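Local coordinates for GDSL-like Lipase/Acylhydrolase family protein (Neisseria meningitidis, PDB 4K9S) that probably acts as an esterase of the SGNH/GDSL hydrolase superfamily, perhaps removing O-acetyl groups from peptidoglycan, at residues R74-K79 and L364-E369; I282-A287 and G319-W324. All coordinates share one frame; numbering follows the deposited sequence.

Contact 1 (R74-K79 and L364-E369); sequences RKRLQK and LADSLE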
ATOM      1  N   ARG A  74      -8.578   5.108   4.402  1.00 13.98           N
ATOM      2  CA  ARG A  74      -9.583   4.046   4.270  1.00 11.09           C
ATOM      3  C   ARG A  74     -10.953   4.488   4.803  1.00 16.10           C
ATOM      4  O   ARG A  74     -11.934   4.572   4.054  1.00 14.72           O
ATOM      5  CB  ARG A  74      -9.110   2.785   5.006  1.00  9.98           C
ATOM      6  CG  ARG A  74      -9.796   1.482   4.619  1.00 12.01           C
ATOM      7  CD  ARG A  74      -8.768   0.329   4.505  1.00 10.70           C
ATOM      8  NE  ARG A  74      -7.963   0.251   5.708  1.00 13.72           N
ATOM      9  CZ  ARG A  74      -6.649   0.085   5.743  1.00 11.03           C
ATOM     10  NH1 ARG A  74      -5.949  -0.070   4.625  1.00  9.69           N
ATOM     11  NH2 ARG A  74      -6.044   0.062   6.923  1.00 12.92           N
ATOM     12  N   LYS A  75     -11.011   4.797   6.092  1.00 14.91           N
ATOM     13  CA  LYS A  75     -12.286   5.064   6.748  1.00 14.34           C
ATOM     14  C   LYS A  75     -12.958   6.310   6.197  1.00 15.00           C
ATOM     15  O   LYS A  75     -14.183   6.404   6.179  1.00 20.39           O
ATOM     16  CB  LYS A  75     -12.098   5.169   8.256  1.00 13.64           C
ATOM     17  CG  LYS A  75     -11.402   3.958   8.832  1.00 14.78           C
ATOM     18  CD  LYS A  75     -11.853   3.679  10.247  1.00 21.57           C
ATOM     19  CE  LYS A  75     -11.617   2.216  10.592  1.00 21.40           C
ATOM     20  NZ  LYS A  75     -12.097   1.322   9.502  1.00 16.49           N
ATOM     21  N   ARG A  76     -12.159   7.256   5.726  1.00 15.54           N
ATOM     22  CA  ARG A  76     -12.710   8.480   5.152  1.00 15.89           C
ATOM     23  C   ARG A  76     -13.277   8.282   3.734  1.00 17.82           C
ATOM     24  O   ARG A  76     -14.405   8.684   3.440  1.00 22.48           O
ATOM     25  CB  ARG A  76     -11.645   9.567   5.148  1.00 14.92           C
ATOM     26  CG  ARG A  76     -11.968  10.726   4.248  1.00 21.57           C
ATOM     27  CD  ARG A  76     -13.061  11.620   4.833  1.00 18.07           C
ATOM     28  NE  ARG A  76     -13.187  12.806   4.007  1.00 23.91           N
ATOM     29  CZ  ARG A  76     -12.428  13.887   4.147  1.00 26.53           C
ATOM     30  NH1 ARG A  76     -11.508  13.935   5.110  1.00 18.25           N
ATOM     31  NH2 ARG A  76     -12.601  14.921   3.333  1.00 20.69           N
ATOM     32  N   LEU A  77     -12.501   7.666   2.854  1.00 15.32           N
ATOM     33  CA  LEU A  77     -12.960   7.476   1.486  1.00 16.75           C
ATOM     34  C   LEU A  77     -14.075   6.460   1.437  1.00 13.41           C
ATOM     35  O   LEU A  77     -14.910   6.490   0.537  1.00 16.14           O
ATOM     36  CB  LEU A  77     -11.819   7.032   0.576  1.00 11.22           C
ATOM     37  CG  LEU A  77     -10.663   8.016   0.461  1.00 15.39           C
ATOM     38  CD1 LEU A  77      -9.719   7.577  -0.666  1.00 10.87           C
ATOM     39  CD2 LEU A  77     -11.180   9.455   0.249  1.00 13.94           C
ATOM     40  N   GLN A  78     -14.091   5.557   2.407  1.00 13.79           N
ATOM     41  CA  GLN A  78     -15.148   4.556   2.464  1.00 17.33           C
ATOM     42  C   GLN A  78     -16.467   5.180   2.922  1.00 15.56           C
ATOM     43  O   GLN A  78     -17.541   4.733   2.529  1.00 15.64           O
ATOM     44  CB  GLN A  78     -14.739   3.370   3.335  1.00 10.39           C
ATOM     45  CG  GLN A  78     -14.007   2.316   2.555  1.00 12.17           C
ATOM     46  CD  GLN A  78     -13.488   1.203   3.427  1.00 14.70           C
ATOM     47  OE1 GLN A  78     -13.458   1.327   4.650  1.00 14.05           O
ATOM     48  NE2 GLN A  78     -13.069   0.102   2.802  1.00 14.91           N
ATOM     49  N   LYS A  79     -16.366   6.227   3.729  1.00 12.58           N
ATOM     50  CA  LYS A  79     -17.533   6.971   4.157  1.00 19.14           C
ATOM     51  C   LYS A  79     -18.077   7.737   2.975  1.00 15.96           C
ATOM     52  O   LYS A  79     -19.286   7.877   2.806  1.00 15.69           O
ATOM     53  CB  LYS A  79     -17.167   7.952   5.273  1.00 16.42           C
ATOM     54  CG  LYS A  79     -18.036   7.833   6.509  1.00 24.82           C
ATOM     55  CD  LYS A  79     -19.521   8.006   6.179  1.00 26.93           C
ATOM     56  CE  LYS A  79     -20.372   7.919   7.445  1.00 21.54           C
ATOM     57  NZ  LYS A  79     -21.835   7.807   7.169  1.00 27.02           N
ATOM     58  N   LEU A 364      -5.011  14.628   2.211  1.00 15.02           N
ATOM     59  CA  LEU A 364      -4.936  13.901   0.948  1.00 14.49           C
ATOM     60  C   LEU A 364      -6.349  13.585   0.491  1.00 17.65           C
ATOM     61  O   LEU A 364      -6.721  13.860  -0.647  1.00 15.54           O
ATOM     62  CB  LEU A 364      -4.126  12.614   1.086  1.00 15.13           C
ATOM     63  CG  LEU A 364      -4.160  11.682  -0.138  1.00 13.03           C
ATOM     64  CD1 LEU A 364      -3.757  12.431  -1.379  1.00 12.18           C
ATOM     65  CD2 LEU A 364      -3.241  10.508   0.070  1.00  9.22           C
ATOM     66  N   ALA A 365      -7.134  13.030   1.409  1.00 15.69           N
ATOM     67  CA  ALA A 365      -8.543  12.759   1.173  1.00 14.54           C
ATOM     68  C   ALA A 365      -9.262  13.984   0.615  1.00 18.41           C
ATOM     69  O   ALA A 365      -9.938  13.899  -0.424  1.00 19.70           O
ATOM     70  CB  ALA A 365      -9.188  12.311   2.449  1.00 14.10           C
ATOM     71  N   ASP A 366      -9.108  15.109   1.310  1.00 13.68           N
ATOM     72  CA  ASP A 366      -9.639  16.394   0.861  1.00 15.64           C
ATOM     73  C   ASP A 366      -9.322  16.671  -0.603  1.00 15.96           C
ATOM     74  O   ASP A 366     -10.216  16.986  -1.383  1.00 18.87           O
ATOM     75  CB  ASP A 366      -9.076  17.533   1.716  1.00 17.79           C
ATOM     76  CG  ASP A 366      -9.668  17.568   3.116  1.00 16.00           C
ATOM     77  OD1 ASP A 366     -10.664  16.860   3.382  1.00 18.49           O
ATOM     78  OD2 ASP A 366      -9.144  18.330   3.943  1.00 16.22           O
ATOM     79  N   SER A 367      -8.052  16.534  -0.971  1.00 14.80           N
ATOM     80  CA  SER A 367      -7.603  16.809  -2.333  1.00 15.90           C
ATOM     81  C   SER A 367      -8.218  15.853  -3.350  1.00 16.99           C
ATOM     82  O   SER A 367      -8.651  16.262  -4.420  1.00 20.68           O
ATOM     83  CB  SER A 367      -6.087  16.718  -2.416  1.00 14.00           C
ATOM     84  OG  SER A 367      -5.474  17.562  -1.466  1.00 12.41           O
ATOM     85  N   LEU A 368      -8.235  14.573  -3.008  1.00 16.52           N
ATOM     86  CA  LEU A 368      -8.839  13.554  -3.849  1.00 14.91           C
ATOM     87  C   LEU A 368     -10.328  13.820  -4.105  1.00 15.06           C
ATOM     88  O   LEU A 368     -10.796  13.730  -5.237  1.00 19.72           O
ATOM     89  CB  LEU A 368      -8.666  12.189  -3.193  1.00 17.15           C
ATOM     90  CG  LEU A 368      -7.579  11.245  -3.675  1.00 18.25           C
ATOM     91  CD1 LEU A 368      -6.485  11.998  -4.371  1.00 17.36           C
ATOM     92  CD2 LEU A 368      -7.031  10.463  -2.488  1.00 15.67           C
ATOM     93  N   GLU A 369     -11.074  14.134  -3.056  1.00 15.96           N
ATOM     94  CA  GLU A 369     -12.496  14.424  -3.222  1.00 21.80           C
ATOM     95  C   GLU A 369     -12.698  15.721  -4.020  1.00 24.35           C
ATOM     96  O   GLU A 369     -13.553  15.787  -4.905  1.00 22.07           O
ATOM     97  CB  GLU A 369     -13.204  14.477  -1.869  1.00 18.02           C
ATOM     98  CG  GLU A 369     -13.178  13.151  -1.119  1.00 17.45           C
ATOM     99  CD  GLU A 369     -13.769  13.244   0.277  1.00 25.20           C
ATOM    100  OE1 GLU A 369     -14.509  14.216   0.553  1.00 28.88           O
ATOM    101  OE2 GLU A 369     -13.488  12.346   1.105  1.00 22.24           O
TER
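R76 reaches from helix 68-81 to D366 and E369 of helix 354-373, making a salt-bridge network between two helices that pack on the same face of the central sheet of the SGNH-type fold. The axes of the two segments run in similar directions, 28° apart, and approach to 10.4 Å, so long side chains do much of the bridging. Among the charged groups, the short bond is R76 NH2 to D366 OD1, 2.7 Å; the oxygen lies at the guanidinium edge, near its plane. E369 turns its carboxylate 82° to that plane and accepts two weak bonds, from R76 NE to OE2 (3.0 Å, strongly bent) and from R76 NH2 to OE1 (3.4 Å). The stronger polar partner of E369 is T80, just past 74-79 on the same helix, whose OG1 is hydrogen-bonded to OE2. R76 CG stands anti to the backbone N (chi1 164°), and the bend at chi2 carries the guanidinium past A365, whose CB covers one of its faces near the rim. The apolar part is the more buried one: L77 sends CD2 to A365 CB at 4.1 Å, while its other branch, CD1, meets L368 CD2 at 4.3 Å.

Contact 2 (I282-A287 and G319-W324); sequences ILIIGA and GQTMFW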
ATOM      1  N   ILE A 282      -2.051   6.754 -11.336  1.00 10.01           N
ATOM      2  CA  ILE A 282      -0.849   6.692 -10.506  1.00 12.41           C
ATOM      3  C   ILE A 282      -0.661   7.976  -9.675  1.00 15.96           C
ATOM      4  O   ILE A 282      -0.749   9.086 -10.198  1.00 14.16           O
ATOM      5  CB  ILE A 282       0.408   6.399 -11.350  1.00 10.85           C
ATOM      6  CG1 ILE A 282       0.198   5.141 -12.201  1.00 14.01           C
ATOM      7  CG2 ILE A 282       1.632   6.250 -10.457  1.00  8.80           C
ATOM      8  CD1 ILE A 282       1.433   4.702 -12.999  1.00  9.59           C
ATOM      9  N   LEU A 283      -0.408   7.822  -8.379  1.00 14.28           N
ATOM     10  CA  LEU A 283      -0.275   8.979  -7.488  1.00 13.40           C
ATOM     11  C   LEU A 283       1.034   8.914  -6.691  1.00 12.77           C
ATOM     12  O   LEU A 283       1.254   7.984  -5.912  1.00 14.25           O
ATOM     13  CB  LEU A 283      -1.489   9.064  -6.546  1.00 13.39           C
ATOM     14  CG  LEU A 283      -1.722  10.248  -5.583  1.00 16.98           C
ATOM     15  CD1 LEU A 283      -1.481   9.822  -4.160  1.00 16.71           C
ATOM     16  CD2 LEU A 283      -0.872  11.464  -5.894  1.00 15.37           C
ATOM     17  N   ILE A 284       1.890   9.908  -6.891  1.00  5.74           N
ATOM     18  CA  ILE A 284       3.156   9.982  -6.193  1.00  9.67           C
ATOM     19  C   ILE A 284       3.095  10.929  -4.992  1.00 10.25           C
ATOM     20  O   ILE A 284       2.802  12.121  -5.125  1.00 13.87           O
ATOM     21  CB  ILE A 284       4.313  10.385  -7.157  1.00 11.72           C
ATOM     22  CG1 ILE A 284       4.531   9.280  -8.196  1.00  8.30           C
ATOM     23  CG2 ILE A 284       5.596  10.659  -6.372  1.00  9.82           C
ATOM     24  CD1 ILE A 284       5.670   9.512  -9.141  1.00  8.84           C
ATOM     25  N   ILE A 285       3.362  10.385  -3.815  1.00  8.26           N
ATOM     26  CA  ILE A 285       3.419  11.189  -2.611  1.00  8.18           C
ATOM     27  C   ILE A 285       4.847  11.631  -2.336  1.00 12.28           C
ATOM     28  O   ILE A 285       5.708  10.808  -1.969  1.00  8.17           O
ATOM     29  CB  ILE A 285       2.912  10.415  -1.395  1.00 12.90           C
ATOM     30  CG1 ILE A 285       1.455  10.003  -1.603  1.00  9.21           C
ATOM     31  CG2 ILE A 285       3.056  11.266  -0.133  1.00  9.47           C
ATOM     32  CD1 ILE A 285       0.737   9.751  -0.318  1.00  9.11           C
ATOM     33  N   GLY A 286       5.101  12.927  -2.520  1.00  9.31           N
ATOM     34  CA  GLY A 286       6.418  13.477  -2.273  1.00  8.10           C
ATOM     35  C   GLY A 286       6.782  13.280  -0.822  1.00  9.62           C
ATOM     36  O   GLY A 286       5.910  13.333   0.041  1.00 11.96           O
ATOM     37  N   ALA A 287       8.058  13.035  -0.549  1.00  7.27           N
ATOM     38  CA  ALA A 287       8.499  12.811   0.816  1.00  8.52           C
ATOM     39  C   ALA A 287       8.126  13.991   1.705  1.00 10.48           C
ATOM     40  O   ALA A 287       8.249  15.142   1.299  1.00  9.73           O
ATOM     41  CB  ALA A 287      10.008  12.555   0.854  1.00  9.52           C
ATOM     42  N   GLY A 319       5.990  11.303 -16.208  1.00 14.90           N
ATOM     43  CA  GLY A 319       5.132  10.132 -16.253  1.00 14.11           C
ATOM     44  C   GLY A 319       3.647  10.443 -16.227  1.00 14.72           C
ATOM     45  O   GLY A 319       2.829   9.536 -16.210  1.00 17.04           O
ATOM     46  N   GLN A 320       3.304  11.728 -16.214  1.00 18.87           N
ATOM     47  CA  GLN A 320       1.911  12.179 -16.303  1.00 16.43           C
ATOM     48  C   GLN A 320       1.068  11.683 -15.128  1.00 17.01           C
ATOM     49  O   GLN A 320      -0.109  11.349 -15.253  1.00 18.06           O
ATOM     50  CB  GLN A 320       1.311  11.791 -17.651  1.00 18.97           C
ATOM     51  CG  GLN A 320       2.031  12.437 -18.828  1.00 19.65           C
ATOM     52  CD  GLN A 320       1.530  11.936 -20.168  1.00 23.42           C
ATOM     53  OE1 GLN A 320       2.307  11.452 -20.985  1.00 32.43           O
ATOM     54  NE2 GLN A 320       0.233  12.054 -20.400  1.00 21.44           N
ATOM     55  N   THR A 321       1.700  11.699 -13.969  1.00 16.57           N
ATOM     56  CA  THR A 321       1.157  11.145 -12.747  1.00 15.97           C
ATOM     57  C   THR A 321       0.506  12.264 -11.914  1.00 15.80           C
ATOM     58  O   THR A 321       0.609  13.434 -12.274  1.00 16.63           O
ATOM     59  CB  THR A 321       2.319  10.394 -12.032  1.00 11.30           C
ATOM     60  OG1 THR A 321       2.023   9.004 -11.979  1.00 19.42           O
ATOM     61  CG2 THR A 321       2.584  10.884 -10.672  1.00  8.66           C
HETATM   62  N   MSE A 322      -0.217  11.919 -10.853  1.00 13.99           N
HETATM   63  CA  MSE A 322      -0.602  12.916  -9.852  1.00 14.81           C
HETATM   64  C   MSE A 322       0.497  13.055  -8.791  1.00 14.36           C
HETATM   65  O   MSE A 322       1.159  12.083  -8.445  1.00  9.99           O
HETATM   66  CB  MSE A 322      -1.926  12.538  -9.178  1.00 14.95           C
HETATM   67  CG  MSE A 322      -3.164  12.844 -10.001  1.00 13.33           C
HETATM   68 SE   MSE A 322      -4.702  11.836  -9.353  0.86 24.88          SE
HETATM   69  CE  MSE A 322      -4.091  10.042  -9.753  1.00 14.61           C
ATOM     70  N   PHE A 323       0.680  14.261  -8.264  1.00 13.48           N
ATOM     71  CA  PHE A 323       1.711  14.482  -7.262  1.00 10.44           C
ATOM     72  C   PHE A 323       1.128  15.172  -6.056  1.00 12.08           C
ATOM     73  O   PHE A 323       0.607  16.284  -6.160  1.00 16.86           O
ATOM     74  CB  PHE A 323       2.864  15.318  -7.830  1.00 10.14           C
ATOM     75  CG  PHE A 323       3.940  15.622  -6.825  1.00 11.93           C
ATOM     76  CD1 PHE A 323       4.889  14.665  -6.497  1.00 10.49           C
ATOM     77  CD2 PHE A 323       4.007  16.861  -6.214  1.00  9.81           C
ATOM     78  CE1 PHE A 323       5.877  14.936  -5.564  1.00 11.98           C
ATOM     79  CE2 PHE A 323       4.991  17.145  -5.282  1.00 12.63           C
ATOM     80  CZ  PHE A 323       5.929  16.176  -4.950  1.00 13.77           C
ATOM     81  N   TRP A 324       1.198  14.517  -4.905  1.00 11.94           N
ATOM     82  CA  TRP A 324       0.718  15.145  -3.685  1.00 14.39           C
ATOM     83  C   TRP A 324       1.915  15.555  -2.857  1.00 12.62           C
ATOM     84  O   TRP A 324       2.738  14.716  -2.512  1.00 12.59           O
ATOM     85  CB  TRP A 324      -0.173  14.192  -2.893  1.00 12.82           C
ATOM     86  CG  TRP A 324      -0.882  14.849  -1.752  1.00 12.43           C
ATOM     87  CD1 TRP A 324      -1.906  15.750  -1.834  1.00 15.02           C
ATOM     88  CD2 TRP A 324      -0.640  14.643  -0.352  1.00 11.43           C
ATOM     89  NE1 TRP A 324      -2.308  16.123  -0.571  1.00 18.82           N
ATOM     90  CE2 TRP A 324      -1.545  15.455   0.352  1.00 12.73           C
ATOM     91  CE3 TRP A 324       0.246  13.842   0.369  1.00  9.46           C
ATOM     92  CZ2 TRP A 324      -1.583  15.492   1.737  1.00 11.61           C
ATOM     93  CZ3 TRP A 324       0.206  13.882   1.733  1.00 10.95           C
ATOM     94  CH2 TRP A 324      -0.701  14.700   2.409  1.00 12.04           C
TER
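I285 lies alongside W324, both side chains pointing the same way, and its CG2 meets the indole edge at CE3, 3.8 Å away and near the ring plane. L283 and M322, a selenomethionine, share this face of the sheet. With CG of L283 anti to its backbone N (chi1 -174°), CD2 turns toward the neighbouring strand, 3.3 Å from M322 O and 3.6 Å from M322 CB, and also close to W324 CB. Helix 305-318 packs against the other face, where T321 CG2 sits 3.5 Å from I284 CG1 and the F323 ring reaches G286, its CE1 3.6 Å from G286 CA. These strands close a beta-alpha-beta crossover through that helix. They run parallel, 26° apart, and I284 bonds through N to M322 O (2.8 Å, 170° at the hydrogen) and through O to W324 N, on either side of its partner F323. M322 N to I282 O and G286 N to W324 O extend the ladder. T321 OG1 adds a weak bond to I282 O at 3.3 Å, so that carbonyl has two donors. All the touching residues are buried, which implies that these bonds satisfy main-chain polar groups inside an otherwise largely apolar interface.

In the fold
Contacts 1 and 2 have centres about 17 Å apart, yet they touch. Helix 354-373 supplies the join: L364 N lies 3.6 Å from W324 CZ2, and L364 CD2 reaches I285 CD1 at 4.1 Å. The same helix therefore packs on the sheet face bearing I285 and W324 while pairing with helix 68-81. Along the chain the order is 74-79, 282-287, 319-324, 364-369, so the strand pair falls between the two helical partners. Contact 2 joins neighbouring strands of the mixed six-stranded sheet; contact 1 ties an early helix to the last one. They join parts of the chain far apart in sequence within one alpha/beta core, consistent with the SGNH hydrolase family.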